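Local coordinates for universal stress protein (Pseudomonas aeruginosa UCBPP-PA14, PDB 7MQ5), which is of unknown molecular function but belongs to the universal stress protein family, whose members are generally linked to bacterial stress responses and some of which bind ATP, at residues A[9-20]-A[88-98]; A[114-122]-A[273-284]. One frame throughout, in Å; residues are numbered along the deposited sequence. Where two conformers were deposited one is given.

Contact 1: A[9-20]-A[88-98]; sequences SILVVIEPDQLE and EGCGLIIKQHF
Over one face of the Phe98 ring lies the side chain of Gln18, its CG 3.5 Å from Phe98 CZ in a CH-pi contact and its amide stacked on the ring with the two planes 13° apart. Gln18 reaches this place because its chain folds at chi2 (-74°), which lays the amide along the ring. Glu15 also meets the ring, CG to Phe98 CE2 at 3.5 Å, with its carboxylate turned steeply to the ring plane. Beside them Gln96 NE2 gives a rather bent hydrogen bond to Glu20 OE1 (3.0 Å), while Gln96 OE1 is taken by the backbone N of Leu22.

These residues continue from the parallel strands 9-13 and 92-96, neighbours inside the sheet between 37-43 and 123-126, in the 3-2-1-4-5 strand order of a Rossmann-like alpha/beta unit. Leu11 N bonds Leu92 O, Ile94 N bonds Leu11 O at 2.8 Å, and Val13 N bonds Ile94 O. On one side of the sheet Ile10 CG2 packs on Ile94 CD1 (3.6 Å), under helix 22-34; on the other, Leu11 CD2 lies alongside Ile93 CG1 at 4.0 Å. Where the strands part, a water takes over the ladder, donating to Val13 O and accepting from Gln96 N. At the other end of the pairing Gly91 N donates a hydrogen bond to Ser9 O.

Glu15 OE2 and Lys95 NZ stay 4.5 Å apart and share a bridging water, the lysine being salt-bridged to Asp112. The chemistry therefore shifts along the contact, from direct backbone hydrogen bonds and aliphatic packing to hydrated charges and a stacked amide where the strands end.

Contact 2: A[114-122]-A[273-284]; sequences KLLRFAPCP and VLKPDDIIAHLE
This is a buried junction between the two halves of the chain, where the end of helix 110-118 and the turn after it meet the end of strand 270-274 and the first turns of helix 277-287. Lys275 carries its polar part. The side chain runs extended from the strand end and bends only at its last torsion (chi4 77°), which brings NZ to the carbonyls at the close of the helix: 2.7 Å to Leu116 O, and 2.8 Å to Ala119 O, the latter met in the carbonyl plane on a lone pair. A water accepts a third bond from NZ and donates to both Cys121 O and Val273 O, tying the turn to the strand. Three oxygen partners thus surround the buried amine, and the partial negative charge of a helix C-terminus would probably favour its protonated form. Arg117 O, 3.5 Å from Lys275 CE, is buried with no polar partner in the model.

Around the lysine aliphatic side chains pack on the turn, partly against its carbonyl oxygens. Leu283 is lodged there, its CD1 3.4 Å from Arg117 O and its CB 3.9 Å from Pro120 CB, while its CD2 approaches the Phe118 ring obliquely. Ile280 CG2 rests on Pro120 O. Leu274 CD2 touches Pro122 CB at 3.6 Å, the two side chains set obliquely to one another. Towards the helix, Leu116 CD2 meets Val273 CG2. Further waters link Phe118 O to Leu283 O and Pro120 O to Glu284 OE1, which is also bonded to Gln86.

Strand 123-126 directly follows the turn and runs antiparallel to 270-274, so the contact flanks the seam at which two Rossmann-like alpha/beta units join into one continuous sheet, an arrangement consistent with a tandem universal stress protein.

Overall arrangement
Both contacts reach the same mixed sheet, their centres about 17 Å apart, and they are in series along the chain: strand 92-96 of contact 1 leads into helix 110-118 of contact 2. They also touch, since Ile93 N lies 3.1 Å from Pro122 O, a probable hydrogen bond, and Ile93 CD1 packs on Cys121 SG. Contact 1 is only partly buried; its sheet core is a regular parallel ladder, but its loop end is polar and wet. Contact 2 is largely buried, with no fully exposed residue among those that touch, and has no strand ladder of its own, relying on one lysine, bridging waters and proline and leucine packing to join segments whose closest ends are 151 residues apart in sequence.

Contact 1: A[9-20]-A[88-98]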
loop_
_atom_site.group_PDB
_atom_site.type_symbol
_atom_site.label_atom_id
_atom_site.label_comp_id
_atom_site.label_asym_id
_atom_site.label_seq_id
_atom_site.Cartn_x
_atom_site.Cartn_y
_atom_site.Cartn_z
ATOM N N SER A 9 -4.829 -9.430 -11.128
ATOM C CA SER A 9 -4.539 -8.338 -12.087
ATOM C C SER A 9 -4.176 -7.082 -11.302
ATOM O O SER A 9 -4.742 -6.829 -10.211
ATOM C CB SER A 9 -5.630 -8.109 -13.107
ATOM O OG SER A 9 -6.791 -7.548 -12.531
ATOM N N ILE A 10 -3.210 -6.363 -11.845
ATOM C CA ILE A 10 -2.675 -5.127 -11.240
ATOM C C ILE A 10 -2.876 -3.973 -12.205
ATOM O O ILE A 10 -2.502 -4.099 -13.395
ATOM C CB ILE A 10 -1.182 -5.313 -10.933
ATOM C CG1 ILE A 10 -0.955 -6.478 -9.968
ATOM C CG2 ILE A 10 -0.571 -4.015 -10.430
ATOM C CD1 ILE A 10 0.497 -6.829 -9.766
ATOM N N LEU A 11 -3.489 -2.905 -11.712
ATOM C CA LEU A 11 -3.593 -1.656 -12.498
ATOM C C LEU A 11 -2.306 -0.854 -12.282
ATOM O O LEU A 11 -1.979 -0.529 -11.118
ATOM C CB LEU A 11 -4.821 -0.866 -12.053
ATOM C CG LEU A 11 -5.055 0.437 -12.814
ATOM C CD1 LEU A 11 -5.308 0.158 -14.288
ATOM C CD2 LEU A 11 -6.215 1.203 -12.196
ATOM N N VAL A 12 -1.594 -0.571 -13.368
ATOM C CA VAL A 12 -0.325 0.191 -13.314
ATOM C C VAL A 12 -0.577 1.561 -13.929
ATOM O O VAL A 12 -0.886 1.634 -15.132
ATOM C CB VAL A 12 0.801 -0.546 -14.051
ATOM C CG1 VAL A 12 2.129 0.156 -13.851
ATOM C CG2 VAL A 12 0.894 -2.010 -13.650
ATOM N N VAL A 13 -0.478 2.607 -13.123
ATOM C CA VAL A 13 -0.651 3.985 -13.645
ATOM C C VAL A 13 0.670 4.410 -14.285
ATOM O O VAL A 13 1.686 4.491 -13.581
ATOM C CB VAL A 13 -1.097 4.934 -12.533
ATOM C CG1 VAL A 13 -1.244 6.349 -13.075
ATOM C CG2 VAL A 13 -2.388 4.453 -11.907
ATOM N N ILE A 14 0.625 4.666 -15.585
ATOM C CA ILE A 14 1.808 5.047 -16.403
ATOM C C ILE A 14 1.783 6.556 -16.637
ATOM O O ILE A 14 0.780 7.061 -17.151
ATOM C CB ILE A 14 1.800 4.284 -17.752
ATOM C CG1 ILE A 14 1.833 2.762 -17.568
ATOM C CG2 ILE A 14 2.934 4.767 -18.651
ATOM C CD1 ILE A 14 3.095 2.228 -16.923
ATOM N N GLU A 15 2.867 7.241 -16.285
ATOM C CA GLU A 15 3.000 8.694 -16.546
ATOM C C GLU A 15 3.645 8.884 -17.911
ATOM O O GLU A 15 4.587 8.177 -18.269
ATOM C CB GLU A 15 3.896 9.381 -15.515
ATOM C CG GLU A 15 3.293 9.495 -14.132
ATOM C CD GLU A 15 2.278 10.613 -13.934
ATOM O OE1 GLU A 15 2.141 11.475 -14.828
ATOM O OE2 GLU A 15 1.651 10.646 -12.858
ATOM N N PRO A 16 3.149 9.826 -18.733
ATOM C CA PRO A 16 3.793 10.086 -20.023
ATOM C C PRO A 16 5.047 10.984 -20.038
ATOM O O PRO A 16 5.849 10.845 -20.974
ATOM C CB PRO A 16 2.679 10.789 -20.816
ATOM C CG PRO A 16 1.799 11.438 -19.760
ATOM C CD PRO A 16 1.840 10.490 -18.581
ATOM N N ASP A 17 5.250 11.829 -19.016
ATOM C CA ASP A 17 6.303 12.883 -19.132
ATOM C C ASP A 17 7.314 12.890 -17.973
ATOM O O ASP A 17 8.131 13.820 -17.925
ATOM C CB ASP A 17 5.637 14.261 -19.240
ATOM C CG ASP A 17 4.695 14.402 -20.427
ATOM O OD1 ASP A 17 5.086 13.994 -21.537
ATOM O OD2 ASP A 17 3.562 14.888 -20.223
ATOM N N GLN A 18 7.304 11.895 -17.092
ATOM C CA GLN A 18 8.264 11.880 -15.954
ATOM C C GLN A 18 9.515 11.084 -16.359
ATOM O O GLN A 18 9.433 10.280 -17.299
ATOM C CB GLN A 18 7.570 11.299 -14.718
ATOM C CG GLN A 18 6.419 12.156 -14.193
ATOM C CD GLN A 18 6.867 13.405 -13.465
ATOM O OE1 GLN A 18 8.051 13.620 -13.213
ATOM N NE2 GLN A 18 5.906 14.235 -13.084
ATOM N N LEU A 19 10.630 11.270 -15.649
ATOM C CA LEU A 19 11.894 10.558 -15.989
ATOM C C LEU A 19 12.066 9.267 -15.193
ATOM O O LEU A 19 13.088 8.571 -15.402
ATOM C CB LEU A 19 13.086 11.491 -15.780
ATOM C CG LEU A 19 13.117 12.713 -16.691
ATOM C CD1 LEU A 19 14.489 13.356 -16.626
ATOM C CD2 LEU A 19 12.772 12.348 -18.131
ATOM N N GLU A 20 11.151 9.006 -14.261
ATOM C CA GLU A 20 11.155 7.721 -13.523
ATOM C C GLU A 20 9.890 6.958 -13.913
ATOM O O GLU A 20 8.912 7.600 -14.365
ATOM C CB GLU A 20 11.232 7.925 -12.008
ATOM C CG GLU A 20 12.584 8.439 -11.525
ATOM C CD GLU A 20 12.721 8.438 -10.012
ATOM O OE1 GLU A 20 11.682 8.551 -9.337
ATOM O OE2 GLU A 20 13.856 8.280 -9.511
ATOM N N GLU A 88 -11.637 -3.347 -15.232
ATOM C CA GLU A 88 -10.681 -4.463 -15.435
ATOM C C GLU A 88 -10.675 -5.431 -14.246
ATOM O O GLU A 88 -10.066 -6.505 -14.377
ATOM C CB GLU A 88 -9.309 -3.854 -15.727
ATOM C CG GLU A 88 -9.280 -3.058 -17.016
ATOM C CD GLU A 88 -9.452 -3.895 -18.266
ATOM O OE1 GLU A 88 -9.122 -5.088 -18.221
ATOM O OE2 GLU A 88 -9.929 -3.352 -19.269
ATOM N N GLY A 89 -11.356 -5.095 -13.153
ATOM C CA GLY A 89 -11.401 -6.003 -11.988
ATOM C C GLY A 89 -10.060 -6.147 -11.290
ATOM O O GLY A 89 -9.813 -7.193 -10.697
ATOM N N CYS A 90 -9.235 -5.109 -11.292
ATOM C CA CYS A 90 -7.886 -5.228 -10.686
ATOM C C CYS A 90 -7.960 -5.277 -9.156
ATOM O O CYS A 90 -8.838 -4.619 -8.565
ATOM C CB CYS A 90 -6.989 -4.087 -11.151
ATOM S SG CYS A 90 -6.809 -4.024 -12.954
ATOM N N GLY A 91 -7.049 -6.041 -8.556
ATOM C CA GLY A 91 -6.961 -6.215 -7.094
ATOM C C GLY A 91 -5.889 -5.365 -6.441
ATOM O O GLY A 91 -5.726 -5.436 -5.222
ATOM N N LEU A 92 -5.165 -4.576 -7.225
ATOM C CA LEU A 92 -4.107 -3.681 -6.710
ATOM C C LEU A 92 -3.970 -2.545 -7.713
ATOM O O LEU A 92 -4.035 -2.800 -8.917
ATOM C CB LEU A 92 -2.779 -4.439 -6.595
ATOM C CG LEU A 92 -1.539 -3.631 -6.208
ATOM C CD1 LEU A 92 -1.650 -3.057 -4.793
ATOM C CD2 LEU A 92 -0.296 -4.495 -6.321
ATOM N N ILE A 93 -3.798 -1.335 -7.206
ATOM C CA ILE A 93 -3.423 -0.155 -8.025
ATOM C C ILE A 93 -2.006 0.240 -7.619
ATOM O O ILE A 93 -1.764 0.377 -6.411
ATOM C CB ILE A 93 -4.404 1.004 -7.799
ATOM C CG1 ILE A 93 -5.824 0.627 -8.217
ATOM C CG2 ILE A 93 -3.921 2.263 -8.502
ATOM C CD1 ILE A 93 -6.889 1.591 -7.745
ATOM N N ILE A 94 -1.123 0.426 -8.592
ATOM C CA ILE A 94 0.247 0.928 -8.327
ATOM C C ILE A 94 0.367 2.296 -8.995
ATOM O O ILE A 94 0.131 2.416 -10.219
ATOM C CB ILE A 94 1.342 -0.025 -8.815
ATOM C CG1 ILE A 94 1.145 -1.440 -8.265
ATOM C CG2 ILE A 94 2.714 0.549 -8.474
ATOM C CD1 ILE A 94 2.214 -2.415 -8.718
ATOM N N LYS A 95 0.724 3.301 -8.193
ATOM C CA LYS A 95 0.918 4.662 -8.726
ATOM C C LYS A 95 2.147 5.284 -8.068
ATOM O O LYS A 95 2.314 5.162 -6.838
ATOM C CB LYS A 95 -0.314 5.525 -8.469
ATOM C CG LYS A 95 -0.164 6.909 -9.067
ATOM C CD LYS A 95 -1.366 7.805 -8.979
ATOM C CE LYS A 95 -1.064 9.189 -9.534
ATOM N NZ LYS A 95 -0.031 9.906 -8.734
ATOM N N GLN A 96 2.955 5.967 -8.863
ATOM C CA GLN A 96 4.123 6.670 -8.306
ATOM C C GLN A 96 3.711 8.050 -7.794
ATOM O O GLN A 96 2.935 8.768 -8.451
ATOM C CB GLN A 96 5.223 6.790 -9.357
ATOM C CG GLN A 96 6.439 7.549 -8.852
ATOM C CD GLN A 96 7.673 7.399 -9.709
ATOM O OE1 GLN A 96 7.671 6.784 -10.781
ATOM N NE2 GLN A 96 8.754 7.982 -9.228
ATOM N N HIS A 97 4.257 8.397 -6.640
ATOM C CA HIS A 97 4.068 9.722 -6.018
ATOM C C HIS A 97 5.002 10.743 -6.659
ATOM O O HIS A 97 6.216 10.478 -6.736
ATOM C CB HIS A 97 4.369 9.614 -4.528
ATOM C CG HIS A 97 4.494 10.925 -3.844
ATOM N ND1 HIS A 97 5.643 11.296 -3.181
ATOM C CD2 HIS A 97 3.619 11.939 -3.714
ATOM C CE1 HIS A 97 5.469 12.495 -2.662
ATOM N NE2 HIS A 97 4.228 12.912 -2.971
ATOM N N PHE A 98 4.423 11.853 -7.117
ATOM C CA PHE A 98 5.182 13.013 -7.653
ATOM C C PHE A 98 4.740 14.237 -6.854
ATOM O O PHE A 98 3.619 14.706 -7.014
ATOM C CB PHE A 98 4.969 13.179 -9.160
ATOM C CG PHE A 98 5.500 12.041 -9.992
ATOM C CD1 PHE A 98 6.851 11.935 -10.275
ATOM C CD2 PHE A 98 4.650 11.069 -10.490
ATOM C CE1 PHE A 98 7.345 10.874 -11.018
ATOM C CE2 PHE A 98 5.139 10.016 -11.245
ATOM C CZ PHE A 98 6.487 9.916 -11.502
HETATM O O HOH W 1 -9.101 -8.973 -13.320
HETATM O O HOH W 2 2.873 6.150 -11.768
HETATM O O HOH W 3 1.967 8.542 -11.148
HETATM O O HOH W 4 0.589 12.091 -10.382
#

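Contact 2: A[114-122]-A[273-284]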
loop_
_atom_site.group_PDB
_atom_site.type_symbol
_atom_site.label_atom_id
_atom_site.label_comp_id
_atom_site.label_asym_id
_atom_site.label_seq_id
_atom_site.Cartn_x
_atom_site.Cartn_y
_atom_site.Cartn_z
ATOM N N LYS A 114 -7.424 11.616 -2.799
ATOM C CA LYS A 114 -8.775 11.167 -3.220
ATOM C C LYS A 114 -8.683 9.725 -3.734
ATOM O O LYS A 114 -9.598 8.941 -3.465
ATOM C CB LYS A 114 -9.349 12.148 -4.241
ATOM C CG LYS A 114 -9.745 13.485 -3.629
ATOM C CD LYS A 114 -10.276 14.498 -4.610
ATOM C CE LYS A 114 -10.682 15.788 -3.932
ATOM N NZ LYS A 114 -11.106 16.800 -4.921
ATOM N N LEU A 115 -7.598 9.390 -4.427
ATOM C CA LEU A 115 -7.417 7.993 -4.889
ATOM C C LEU A 115 -7.365 7.069 -3.665
ATOM O O LEU A 115 -8.034 6.020 -3.653
ATOM C CB LEU A 115 -6.125 7.877 -5.703
ATOM C CG LEU A 115 -5.738 6.458 -6.105
ATOM C CD1 LEU A 115 -6.810 5.824 -6.966
ATOM C CD2 LEU A 115 -4.392 6.450 -6.806
ATOM N N LEU A 116 -6.553 7.427 -2.677
ATOM C CA LEU A 116 -6.429 6.548 -1.486
ATOM C C LEU A 116 -7.742 6.450 -0.710
ATOM O O LEU A 116 -8.036 5.388 -0.162
ATOM C CB LEU A 116 -5.331 7.085 -0.574
ATOM C CG LEU A 116 -3.916 6.933 -1.112
ATOM C CD1 LEU A 116 -2.922 7.610 -0.194
ATOM C CD2 LEU A 116 -3.557 5.471 -1.310
ATOM N N ARG A 117 -8.499 7.539 -0.653
ATOM C CA ARG A 117 -9.781 7.550 0.085
ATOM C C ARG A 117 -10.785 6.599 -0.573
ATOM O O ARG A 117 -11.336 5.728 0.128
ATOM C CB ARG A 117 -10.293 8.993 0.099
ATOM C CG ARG A 117 -11.609 9.195 0.824
ATOM C CD ARG A 117 -11.848 10.678 1.048
ATOM N NE ARG A 117 -10.758 11.290 1.802
ATOM C CZ ARG A 117 -9.869 12.168 1.337
ATOM N NH1 ARG A 117 -9.932 12.623 0.095
ATOM N NH2 ARG A 117 -8.926 12.621 2.144
ATOM N N PHE A 118 -10.920 6.693 -1.896
ATOM C CA PHE A 118 -12.036 5.992 -2.590
ATOM C C PHE A 118 -11.659 4.664 -3.233
ATOM O O PHE A 118 -12.592 3.952 -3.623
ATOM C CB PHE A 118 -12.682 6.951 -3.592
ATOM C CG PHE A 118 -13.402 8.081 -2.905
ATOM C CD1 PHE A 118 -14.561 7.836 -2.180
ATOM C CD2 PHE A 118 -12.904 9.371 -2.938
ATOM C CE1 PHE A 118 -15.220 8.863 -1.516
ATOM C CE2 PHE A 118 -13.566 10.398 -2.283
ATOM C CZ PHE A 118 -14.719 10.142 -1.570
ATOM N N ALA A 119 -10.378 4.330 -3.345
ATOM C CA ALA A 119 -10.048 3.068 -4.046
ATOM C C ALA A 119 -10.606 1.876 -3.283
ATOM O O ALA A 119 -10.293 1.696 -2.106
ATOM C CB ALA A 119 -8.562 2.945 -4.210
ATOM N N PRO A 120 -11.371 0.985 -3.951
ATOM C CA PRO A 120 -11.934 -0.181 -3.269
ATOM C C PRO A 120 -11.023 -1.411 -3.336
ATOM O O PRO A 120 -11.482 -2.529 -3.496
ATOM C CB PRO A 120 -13.248 -0.387 -4.029
ATOM C CG PRO A 120 -12.897 -0.004 -5.443
ATOM C CD PRO A 120 -11.921 1.148 -5.313
ATOM N N CYS A 121 -9.730 -1.167 -3.190
ATOM C CA CYS A 121 -8.714 -2.230 -3.248
ATOM C C CYS A 121 -7.425 -1.678 -2.668
ATOM O O CYS A 121 -7.304 -0.464 -2.468
ATOM C CB CYS A 121 -8.475 -2.681 -4.688
ATOM S SG CYS A 121 -7.849 -1.385 -5.797
ATOM N N PRO A 122 -6.426 -2.548 -2.403
ATOM C CA PRO A 122 -5.103 -2.095 -1.992
ATOM C C PRO A 122 -4.495 -1.114 -3.007
ATOM O O PRO A 122 -4.666 -1.275 -4.215
ATOM C CB PRO A 122 -4.298 -3.407 -1.935
ATOM C CG PRO A 122 -5.334 -4.456 -1.584
ATOM C CD PRO A 122 -6.561 -4.012 -2.341
ATOM N N VAL A 273 -1.276 0.631 1.098
ATOM C CA VAL A 273 -2.417 1.055 1.947
ATOM C C VAL A 273 -3.561 0.050 1.814
ATOM O O VAL A 273 -4.102 -0.121 0.707
ATOM C CB VAL A 273 -2.862 2.467 1.542
ATOM C CG1 VAL A 273 -4.025 2.926 2.401
ATOM C CG2 VAL A 273 -1.703 3.450 1.614
ATOM N N LEU A 274 -3.882 -0.598 2.929
ATOM C CA LEU A 274 -4.980 -1.576 3.011
ATOM C C LEU A 274 -6.134 -0.963 3.801
ATOM O O LEU A 274 -5.889 -0.094 4.642
ATOM C CB LEU A 274 -4.472 -2.846 3.695
ATOM C CG LEU A 274 -3.243 -3.473 3.051
ATOM C CD1 LEU A 274 -2.801 -4.693 3.829
ATOM C CD2 LEU A 274 -3.500 -3.829 1.599
ATOM N N LYS A 275 -7.342 -1.426 3.527
ATOM C CA LYS A 275 -8.538 -0.955 4.254
ATOM C C LYS A 275 -9.261 -2.145 4.856
ATOM O O LYS A 275 -9.136 -3.263 4.366
ATOM C CB LYS A 275 -9.491 -0.200 3.332
ATOM C CG LYS A 275 -8.894 1.014 2.634
ATOM C CD LYS A 275 -9.939 1.811 1.900
ATOM C CE LYS A 275 -9.406 3.064 1.227
ATOM N NZ LYS A 275 -8.678 2.799 -0.040
ATOM N N PRO A 276 -10.039 -1.924 5.938
ATOM C CA PRO A 276 -10.847 -2.993 6.515
ATOM C C PRO A 276 -11.818 -3.562 5.475
ATOM O O PRO A 276 -12.306 -2.830 4.636
ATOM C CB PRO A 276 -11.625 -2.299 7.641
ATOM C CG PRO A 276 -10.774 -1.113 8.005
ATOM C CD PRO A 276 -10.152 -0.674 6.699
ATOM N N ASP A 277 -12.119 -4.852 5.593
ATOM C CA ASP A 277 -13.039 -5.525 4.640
ATOM C C ASP A 277 -14.390 -4.799 4.530
ATOM O O ASP A 277 -14.894 -4.689 3.403
ATOM C CB ASP A 277 -13.275 -6.986 5.029
ATOM C CG ASP A 277 -12.057 -7.881 4.892
ATOM O OD1 ASP A 277 -11.095 -7.470 4.221
ATOM O OD2 ASP A 277 -12.098 -9.000 5.436
ATOM N N ASP A 278 -14.953 -4.346 5.657
ATOM C CA ASP A 278 -16.279 -3.661 5.671
ATOM C C ASP A 278 -16.208 -2.330 4.904
ATOM O O ASP A 278 -17.222 -1.939 4.290
ATOM C CB ASP A 278 -16.767 -3.403 7.102
ATOM C CG ASP A 278 -17.150 -4.640 7.901
ATOM O OD1 ASP A 278 -17.207 -5.743 7.312
ATOM O OD2 ASP A 278 -17.405 -4.489 9.117
ATOM N N ILE A 279 -15.068 -1.647 4.990
ATOM C CA ILE A 279 -14.854 -0.353 4.284
ATOM C C ILE A 279 -14.690 -0.636 2.783
ATOM O O ILE A 279 -15.303 0.065 1.966
ATOM C CB ILE A 279 -13.643 0.391 4.885
ATOM C CG1 ILE A 279 -13.847 0.768 6.358
ATOM C CG2 ILE A 279 -13.296 1.606 4.046
ATOM C CD1 ILE A 279 -14.954 1.750 6.580
ATOM N N ILE A 280 -13.902 -1.646 2.431
ATOM C CA ILE A 280 -13.742 -2.045 0.999
ATOM C C ILE A 280 -15.118 -2.349 0.395
ATOM O O ILE A 280 -15.385 -1.888 -0.727
ATOM C CB ILE A 280 -12.798 -3.258 0.879
ATOM C CG1 ILE A 280 -11.355 -2.892 1.244
ATOM C CG2 ILE A 280 -12.894 -3.882 -0.507
ATOM C CD1 ILE A 280 -10.690 -1.949 0.274
ATOM N N ALA A 281 -15.954 -3.117 1.099
ATOM C CA ALA A 281 -17.288 -3.479 0.564
ATOM C C ALA A 281 -18.102 -2.211 0.274
ATOM O O ALA A 281 -18.744 -2.151 -0.792
ATOM C CB ALA A 281 -18.002 -4.391 1.530
ATOM N N HIS A 282 -18.086 -1.242 1.189
ATOM C CA HIS A 282 -18.865 0.014 0.994
ATOM C C HIS A 282 -18.252 0.819 -0.166
ATOM O O HIS A 282 -19.013 1.344 -0.990
ATOM C CB HIS A 282 -18.963 0.810 2.309
ATOM C CG HIS A 282 -19.938 0.274 3.312
ATOM N ND1 HIS A 282 -19.545 -0.432 4.438
ATOM C CD2 HIS A 282 -21.285 0.358 3.379
ATOM C CE1 HIS A 282 -20.609 -0.762 5.148
ATOM N NE2 HIS A 282 -21.688 -0.290 4.520
ATOM N N LEU A 283 -16.927 0.853 -0.278
ATOM C CA LEU A 283 -16.281 1.611 -1.384
ATOM C C LEU A 283 -16.541 0.925 -2.727
ATOM O O LEU A 283 -16.642 1.646 -3.732
ATOM C CB LEU A 283 -14.784 1.746 -1.098
ATOM C CG LEU A 283 -14.427 2.701 0.040
ATOM C CD1 LEU A 283 -12.930 2.684 0.291
ATOM C CD2 LEU A 283 -14.879 4.123 -0.264
ATOM N N GLU A 284 -16.627 -0.406 -2.743
ATOM C CA GLU A 284 -16.942 -1.138 -4.001
ATOM C C GLU A 284 -18.341 -0.714 -4.467
ATOM O O GLU A 284 -18.520 -0.486 -5.673
ATOM C CB GLU A 284 -16.817 -2.644 -3.763
ATOM C CG GLU A 284 -17.301 -3.499 -4.920
ATOM C CD GLU A 284 -16.548 -3.367 -6.231
ATOM O OE1 GLU A 284 -15.348 -3.054 -6.205
ATOM O OE2 GLU A 284 -17.179 -3.579 -7.286
HETATM O O HOH W 5 -15.268 4.162 -4.108
HETATM O O HOH W 6 -13.434 -4.150 -4.476
HETATM O O HOH W 7 -6.553 0.927 -0.229
#